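Local coordinates for SPI-1 type 3 secretion system pilotin (Salmonella typhimurium, PDB 6XFJ), which acts as the pilot lipoprotein needed to place the secretin InvG in the outer membrane during assembly of the type III secretion injectisome, at residues A30-F33 against F34-P38; Q49-T52 against E53-K56; T71-A74 against A75-R78. All blocks are in the same frame, centred on the assembly; numbering follows the deposited sequence.

Overall arrangement
All three interactions are local contacts along or near the end of one helix: interaction 1 in helix 25-36 and the loop after it, interaction 2 in helix 44-59, interaction 3 in helix 68-80. Their apolar sides share one core, where L50 packs on F33 and F34, F54 meets T71 and L72, and H76 lies beside F33 and H37. All are partly buried, interaction 2 carrying the exposed charged flank. Interactions 2 and 3 are the nearest pair, with centres about 8 Å apart. Interaction 1 is aromatic, interaction 2 sets a buried methionine and phenylalanine against hydrated charges, and interaction 3 is mostly backbone bonding, with T71, H76 and R78 reaching other parts of the chain. Each also touches the second subunit.

Interaction 1. Residues A30-F33 against F34-P38; sequences ALTF and FQEHP
The F33 ring meets two others, F34 at its edge and H37 over a face. F33 CD2 sits over the centre of the F34 ring, with the planes at 88° and the centroids 4.9 Å apart: a T-shaped pair of sequence neighbours. H37 makes an offset stack on F33, planes 16° apart, with H37 ND1 3.4 Å from F33 CE1. The same ND1 donates to F33 O at 2.7 Å, the oxygen lying in the imidazole plane; bond and stack together probably hold the ring's rotation, with H76 meeting it edge-to-face. F33 gets there with CG anti to its backbone N (chi1 173°), whereas the F34 ring swings beside its own N. Along the other flank, L31 CG rests 3.6 Å from Q35 NE2, and T32 CG2 runs alongside the E36 carboxylate, whose OE1 is bonded to Y69 OH. E36 N reaches T32 O at 3.0 Å and F33 O only weakly. F33 also packs on L50 and L72, and F34 on S15 of the second subunit. This is an aromatic cluster near the C-terminal end of helix 25-36, where a histidine just beyond it takes the F33 carbonyl.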
loop_
_atom_site.group_PDB
_atom_site.type_symbol
_atom_site.label_atom_id
_atom_site.label_comp_id
_atom_site.label_asym_id
_atom_site.label_seq_id
_atom_site.Cartn_x
_atom_site.Cartn_y
_atom_site.Cartn_z
ATOM N N ALA B 30 4.520 -0.146 -7.813
ATOM C CA ALA B 30 4.626 0.960 -8.764
ATOM C C ALA B 30 5.381 0.523 -10.003
ATOM O O ALA B 30 4.934 0.808 -11.129
ATOM C CB ALA B 30 5.280 2.155 -8.113
ATOM N N LEU B 31 6.506 -0.166 -9.827
ATOM C CA LEU B 31 7.285 -0.639 -10.995
ATOM C C LEU B 31 6.398 -1.579 -11.826
ATOM O O LEU B 31 6.397 -1.454 -13.080
ATOM C CB LEU B 31 8.569 -1.314 -10.524
ATOM C CG LEU B 31 9.456 -1.777 -11.662
ATOM C CD1 LEU B 31 9.898 -0.645 -12.548
ATOM C CD2 LEU B 31 10.682 -2.481 -11.125
ATOM N N THR B 32 5.666 -2.502 -11.196
ATOM C CA THR B 32 4.762 -3.416 -11.934
ATOM C C THR B 32 3.788 -2.611 -12.787
ATOM O O THR B 32 3.620 -2.867 -13.991
ATOM C CB THR B 32 4.008 -4.349 -10.987
ATOM O OG1 THR B 32 4.990 -5.150 -10.320
ATOM C CG2 THR B 32 3.050 -5.277 -11.713
ATOM N N PHE B 33 3.161 -1.610 -12.190
ATOM C CA PHE B 33 2.155 -0.804 -12.905
ATOM C C PHE B 33 2.803 -0.173 -14.140
ATOM O O PHE B 33 2.252 -0.267 -15.233
ATOM C CB PHE B 33 1.609 0.293 -11.978
ATOM C CG PHE B 33 0.726 1.218 -12.759
ATOM C CD1 PHE B 33 -0.593 0.898 -13.007
ATOM C CD2 PHE B 33 1.262 2.341 -13.374
ATOM C CE1 PHE B 33 -1.375 1.729 -13.799
ATOM C CE2 PHE B 33 0.467 3.192 -14.140
ATOM C CZ PHE B 33 -0.832 2.856 -14.357
ATOM N N PHE B 34 3.972 0.452 -13.993
ATOM C CA PHE B 34 4.590 1.186 -15.129
ATOM C C PHE B 34 5.100 0.216 -16.191
ATOM O O PHE B 34 4.949 0.509 -17.354
ATOM C CB PHE B 34 5.629 2.184 -14.629
ATOM C CG PHE B 34 4.939 3.395 -14.063
ATOM C CD1 PHE B 34 4.254 4.271 -14.895
ATOM C CD2 PHE B 34 4.884 3.609 -12.696
ATOM C CE1 PHE B 34 3.580 5.376 -14.378
ATOM C CE2 PHE B 34 4.173 4.678 -12.197
ATOM C CZ PHE B 34 3.522 5.538 -13.030
ATOM N N GLN B 35 5.573 -0.958 -15.776
ATOM C CA GLN B 35 6.006 -1.982 -16.766
ATOM C C GLN B 35 4.802 -2.424 -17.602
ATOM O O GLN B 35 4.995 -2.717 -18.800
ATOM C CB GLN B 35 6.704 -3.157 -16.081
ATOM C CG GLN B 35 8.037 -2.737 -15.482
ATOM C CD GLN B 35 8.676 -3.830 -14.655
ATOM O OE1 GLN B 35 7.988 -4.677 -14.086
ATOM N NE2 GLN B 35 10.004 -3.816 -14.563
ATOM N N GLU B 36 3.612 -2.491 -16.998
ATOM C CA GLU B 36 2.340 -2.936 -17.648
ATOM C C GLU B 36 1.758 -1.783 -18.502
ATOM O O GLU B 36 0.828 -2.044 -19.262
ATOM C CB GLU B 36 1.297 -3.360 -16.594
ATOM C CG GLU B 36 1.526 -4.697 -15.931
ATOM C CD GLU B 36 0.581 -4.955 -14.764
ATOM O OE1 GLU B 36 -0.210 -4.022 -14.438
ATOM O OE2 GLU B 36 0.609 -6.094 -14.195
ATOM N N HIS B 37 2.190 -0.533 -18.265
ATOM C CA HIS B 37 1.590 0.662 -18.921
ATOM C C HIS B 37 2.692 1.566 -19.452
ATOM O O HIS B 37 2.757 2.737 -19.050
ATOM C CB HIS B 37 0.663 1.388 -17.939
ATOM C CG HIS B 37 -0.442 0.546 -17.411
ATOM N ND1 HIS B 37 -0.278 -0.299 -16.300
ATOM C CD2 HIS B 37 -1.739 0.437 -17.794
ATOM C CE1 HIS B 37 -1.432 -0.924 -16.063
ATOM N NE2 HIS B 37 -2.340 -0.495 -16.965
ATOM N N PRO B 38 3.459 1.127 -20.469
ATOM C CA PRO B 38 4.621 1.869 -20.947
ATOM C C PRO B 38 4.283 3.165 -21.688
ATOM O O PRO B 38 5.186 3.959 -21.929
ATOM C CB PRO B 38 5.290 0.877 -21.905
ATOM C CG PRO B 38 4.170 -0.049 -22.333
ATOM C CD PRO B 38 3.305 -0.178 -21.095
#

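Interaction 2. Residues Q49-T52 against E53-K56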
loop_
_atom_site.group_PDB
_atom_site.type_symbol
_atom_site.label_atom_id
_atom_site.label_comp_id
_atom_site.label_asym_id
_atom_site.label_seq_id
_atom_site.Cartn_x
_atom_site.Cartn_y
_atom_site.Cartn_z
ATOM N N GLN B 49 -0.945 13.814 -16.604
ATOM C CA GLN B 49 -2.366 13.542 -16.428
ATOM C C GLN B 49 -2.546 12.414 -15.419
ATOM O O GLN B 49 -3.435 12.512 -14.591
ATOM C CB GLN B 49 -3.100 13.269 -17.727
ATOM C CG GLN B 49 -3.167 14.475 -18.650
ATOM C CD GLN B 49 -3.917 14.128 -19.916
ATOM O OE1 GLN B 49 -4.820 13.298 -19.916
ATOM N NE2 GLN B 49 -3.554 14.767 -21.015
ATOM N N LEU B 50 -1.756 11.346 -15.524
ATOM C CA LEU B 50 -1.899 10.248 -14.560
ATOM C C LEU B 50 -1.594 10.707 -13.132
ATOM O O LEU B 50 -2.323 10.333 -12.230
ATOM C CB LEU B 50 -0.966 9.111 -14.975
ATOM C CG LEU B 50 -1.053 7.910 -14.057
ATOM C CD1 LEU B 50 -2.342 7.182 -14.281
ATOM C CD2 LEU B 50 0.143 7.012 -14.367
ATOM N N MET B 51 -0.503 11.454 -12.938
ATOM C CA MET B 51 -0.134 11.932 -11.594
ATOM C C MET B 51 -1.256 12.856 -11.039
ATOM O O MET B 51 -1.585 12.768 -9.848
ATOM C CB MET B 51 1.224 12.642 -11.573
ATOM C CG MET B 51 2.385 11.715 -11.793
ATOM S SD MET B 51 2.508 10.387 -10.557
ATOM C CE MET B 51 1.631 9.046 -11.382
ATOM N N THR B 52 -1.872 13.721 -11.850
ATOM C CA THR B 52 -3.026 14.529 -11.375
ATOM C C THR B 52 -4.161 13.597 -10.928
ATOM O O THR B 52 -4.718 13.812 -9.794
ATOM C CB THR B 52 -3.530 15.440 -12.492
ATOM O OG1 THR B 52 -2.437 16.315 -12.774
ATOM C CG2 THR B 52 -4.774 16.217 -12.123
ATOM N N GLU B 53 -4.501 12.579 -11.740
ATOM C CA GLU B 53 -5.646 11.705 -11.376
ATOM C C GLU B 53 -5.263 10.907 -10.133
ATOM O O GLU B 53 -6.111 10.685 -9.281
ATOM C CB GLU B 53 -6.060 10.778 -12.510
ATOM C CG GLU B 53 -6.836 11.351 -13.640
ATOM C CD GLU B 53 -8.060 12.136 -13.224
ATOM O OE1 GLU B 53 -8.916 11.625 -12.472
ATOM O OE2 GLU B 53 -8.160 13.250 -13.670
ATOM N N PHE B 54 -4.000 10.473 -10.034
ATOM C CA PHE B 54 -3.510 9.708 -8.877
ATOM C C PHE B 54 -3.607 10.509 -7.570
ATOM O O PHE B 54 -4.093 10.013 -6.558
ATOM C CB PHE B 54 -2.073 9.313 -9.214
ATOM C CG PHE B 54 -1.345 8.519 -8.150
ATOM C CD1 PHE B 54 -1.808 7.298 -7.630
ATOM C CD2 PHE B 54 -0.100 8.952 -7.764
ATOM C CE1 PHE B 54 -1.033 6.582 -6.731
ATOM C CE2 PHE B 54 0.666 8.235 -6.873
ATOM C CZ PHE B 54 0.206 7.035 -6.388
ATOM N N LYS B 55 -3.194 11.778 -7.650
ATOM C CA LYS B 55 -3.270 12.668 -6.471
ATOM C C LYS B 55 -4.746 12.881 -6.098
ATOM O O LYS B 55 -5.045 12.974 -4.890
ATOM C CB LYS B 55 -2.527 13.961 -6.796
ATOM C CG LYS B 55 -1.026 13.782 -6.786
ATOM C CD LYS B 55 -0.398 15.071 -7.259
ATOM C CE LYS B 55 1.074 14.989 -7.537
ATOM N NZ LYS B 55 1.538 16.250 -8.161
ATOM N N LYS B 56 -5.642 12.931 -7.068
ATOM C CA LYS B 56 -7.076 13.031 -6.708
ATOM C C LYS B 56 -7.570 11.737 -6.062
ATOM O O LYS B 56 -8.334 11.783 -5.090
ATOM C CB LYS B 56 -7.917 13.364 -7.917
ATOM C CG LYS B 56 -7.741 14.794 -8.405
ATOM C CD LYS B 56 -8.790 15.213 -9.371
ATOM C CE LYS B 56 -8.550 14.623 -10.709
ATOM N NZ LYS B 56 -9.718 14.838 -11.601
HETATM O O HOH W 1 -5.626 14.165 -15.085
HETATM O O HOH W 2 -0.029 17.019 -10.422
#
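The Q49 carbonyl is shared across these two helical turns: Q49 O takes the N-H of E53 and also a bond from water 1 at 2.8 Å. That water donates as well to E53 OE2 at 3.0 Å, bridging backbone and carboxylate. The E53 chain bends at chi2 (-52°), turning its carboxylate back along the surface, and K56 bends at chi3 to meet it: K56 NZ lies 3.0 Å from E53 OE2 on the syn side, 29° out of the carboxylate plane, and gives OE1 a weaker, longer bond. Water 2 accepts from K55 NZ at 2.9 Å and makes a weak, long contact with T52 OG1, a hydroxyl whose stronger partner is E48 O. K55 runs extended, its CG passing close to M51 O. On the buried side, the side chains of M51 and F54 run abreast off the helix. Bends in the methionine chain bring CE to 4.0 Å from F54 CD2, and SD lies 5.2 Å from the F54 ring centroid, 61° off the normal, an oblique Met-aromatic contact. L50 packs on F33, F34 and A75, while M51 meets S15 and F54 meets I18 of the second subunit. K55, also on I18, lies at the edge of that sulfur-aromatic dimer interface; on the outer side the E53 carboxylate probably balances the K56 ammonium, while water hydrates K55 NZ.

Interaction 3. Residues T71-A74 against A75-R78; sequences TLLA and AHER
Helix 68-80 is the last helix of the pilotin chain, and residues 71-78 form two of its regular turns, packed against helices 25-36 and 44-59. Four successive i+4 to i bonds run through them: A75 N to T71 O, H76 N to L72 O, E77 N to L73 O and R78 N to A74 O, all between 2.9 and 3.0 Å. The main side-chain meeting is L73 with E77. The leucine CG, anti to the backbone N (chi1 -168°), comes within 3.6 Å of E77 OE2, and the same carboxylate oxygen lies 3.9 Å from L73 CD2. This is van der Waals contact between an apolar branch and an acid at the helix surface. The glutamate chain is extended, its CG passing 3.3 Å from L73 O, which also takes the E77 N-H. R78 repeats the pattern one residue on, with CG 3.2 Å from A74 O, before its straight chain carries the guanidinium away to a salt bridge with E60. A75 faces helix 44-59, its methyl against L50 and F54. H76 sends its ring off the helix, where ND1 is bonded to Y40 OH and the ring meets H37 edge-to-face; T71 OG1 turns back to S67 O. L72 packs on F33 and F34, as well as on S15 of the second subunit. Apolar packing, polar groups tied to neighbouring parts of the chain (S67, Y40, E60) and an exposed E77 make this a typical amphipathic alpha-helix of a small all-helical domain, here one that forms a dimer.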
loop_
_atom_site.group_PDB
_atom_site.type_symbol
_atom_site.label_atom_id
_atom_site.label_comp_id
_atom_site.label_asym_id
_atom_site.label_seq_id
_atom_site.Cartn_x
_atom_site.Cartn_y
_atom_site.Cartn_z
ATOM N N THR B 71 -4.375 2.121 -6.727
ATOM C CA THR B 71 -4.682 3.553 -6.952
ATOM C C THR B 71 -4.076 4.076 -8.238
ATOM O O THR B 71 -4.705 4.917 -8.886
ATOM C CB THR B 71 -4.314 4.357 -5.732
ATOM O OG1 THR B 71 -2.969 4.155 -5.382
ATOM C CG2 THR B 71 -5.225 4.015 -4.569
ATOM N N LEU B 72 -2.907 3.636 -8.650
ATOM C CA LEU B 72 -2.396 3.938 -10.013
ATOM C C LEU B 72 -3.372 3.410 -11.064
ATOM O O LEU B 72 -3.654 4.055 -12.045
ATOM C CB LEU B 72 -0.982 3.401 -10.203
ATOM C CG LEU B 72 0.134 4.142 -9.488
ATOM C CD1 LEU B 72 1.406 3.355 -9.472
ATOM C CD2 LEU B 72 0.375 5.525 -10.133
ATOM N N LEU B 73 -3.823 2.168 -10.857
ATOM C CA LEU B 73 -4.713 1.541 -11.855
ATOM C C LEU B 73 -6.039 2.327 -11.908
ATOM O O LEU B 73 -6.534 2.576 -12.976
ATOM C CB LEU B 73 -4.934 0.079 -11.492
ATOM C CG LEU B 73 -5.589 -0.778 -12.568
ATOM C CD1 LEU B 73 -4.745 -0.894 -13.806
ATOM C CD2 LEU B 73 -5.867 -2.154 -12.026
ATOM N N ALA B 74 -6.578 2.698 -10.740
ATOM C CA ALA B 74 -7.784 3.563 -10.699
ATOM C C ALA B 74 -7.559 4.888 -11.441
ATOM O O ALA B 74 -8.440 5.292 -12.206
ATOM C CB ALA B 74 -8.223 3.805 -9.290
ATOM N N ALA B 75 -6.407 5.495 -11.255
ATOM C CA ALA B 75 -6.081 6.765 -11.936
ATOM C C ALA B 75 -6.056 6.552 -13.453
ATOM O O ALA B 75 -6.677 7.337 -14.185
ATOM C CB ALA B 75 -4.781 7.280 -11.404
ATOM N N HIS B 76 -5.454 5.437 -13.866
ATOM C CA HIS B 76 -5.378 5.106 -15.290
ATOM C C HIS B 76 -6.792 4.934 -15.827
ATOM O O HIS B 76 -7.087 5.406 -16.931
ATOM C CB HIS B 76 -4.536 3.860 -15.415
ATOM C CG HIS B 76 -4.582 3.222 -16.739
ATOM N ND1 HIS B 76 -3.982 3.760 -17.844
ATOM C CD2 HIS B 76 -5.110 2.021 -17.106
ATOM C CE1 HIS B 76 -4.148 2.924 -18.871
ATOM N NE2 HIS B 76 -4.870 1.866 -18.446
ATOM N N GLU B 77 -7.606 4.170 -15.144
ATOM C CA GLU B 77 -8.978 3.890 -15.617
ATOM C C GLU B 77 -9.816 5.147 -15.657
ATOM O O GLU B 77 -10.633 5.299 -16.553
ATOM C CB GLU B 77 -9.619 2.816 -14.737
ATOM C CG GLU B 77 -9.017 1.439 -14.916
ATOM C CD GLU B 77 -9.638 0.295 -14.132
ATOM O OE1 GLU B 77 -10.773 0.361 -13.851
ATOM O OE2 GLU B 77 -8.953 -0.699 -13.920
ATOM N N ARG B 78 -9.612 6.040 -14.694
ATOM C CA ARG B 78 -10.351 7.306 -14.727
ATOM C C ARG B 78 -9.933 8.100 -15.995
ATOM O O ARG B 78 -10.806 8.733 -16.640
ATOM C CB ARG B 78 -10.141 8.147 -13.465
ATOM C CG ARG B 78 -10.779 7.538 -12.228
ATOM C CD ARG B 78 -10.518 8.375 -10.986
ATOM N NE ARG B 78 -11.102 7.772 -9.802
ATOM C CZ ARG B 78 -11.250 8.382 -8.633
ATOM N NH1 ARG B 78 -10.851 9.635 -8.492
ATOM N NH2 ARG B 78 -11.758 7.713 -7.612
#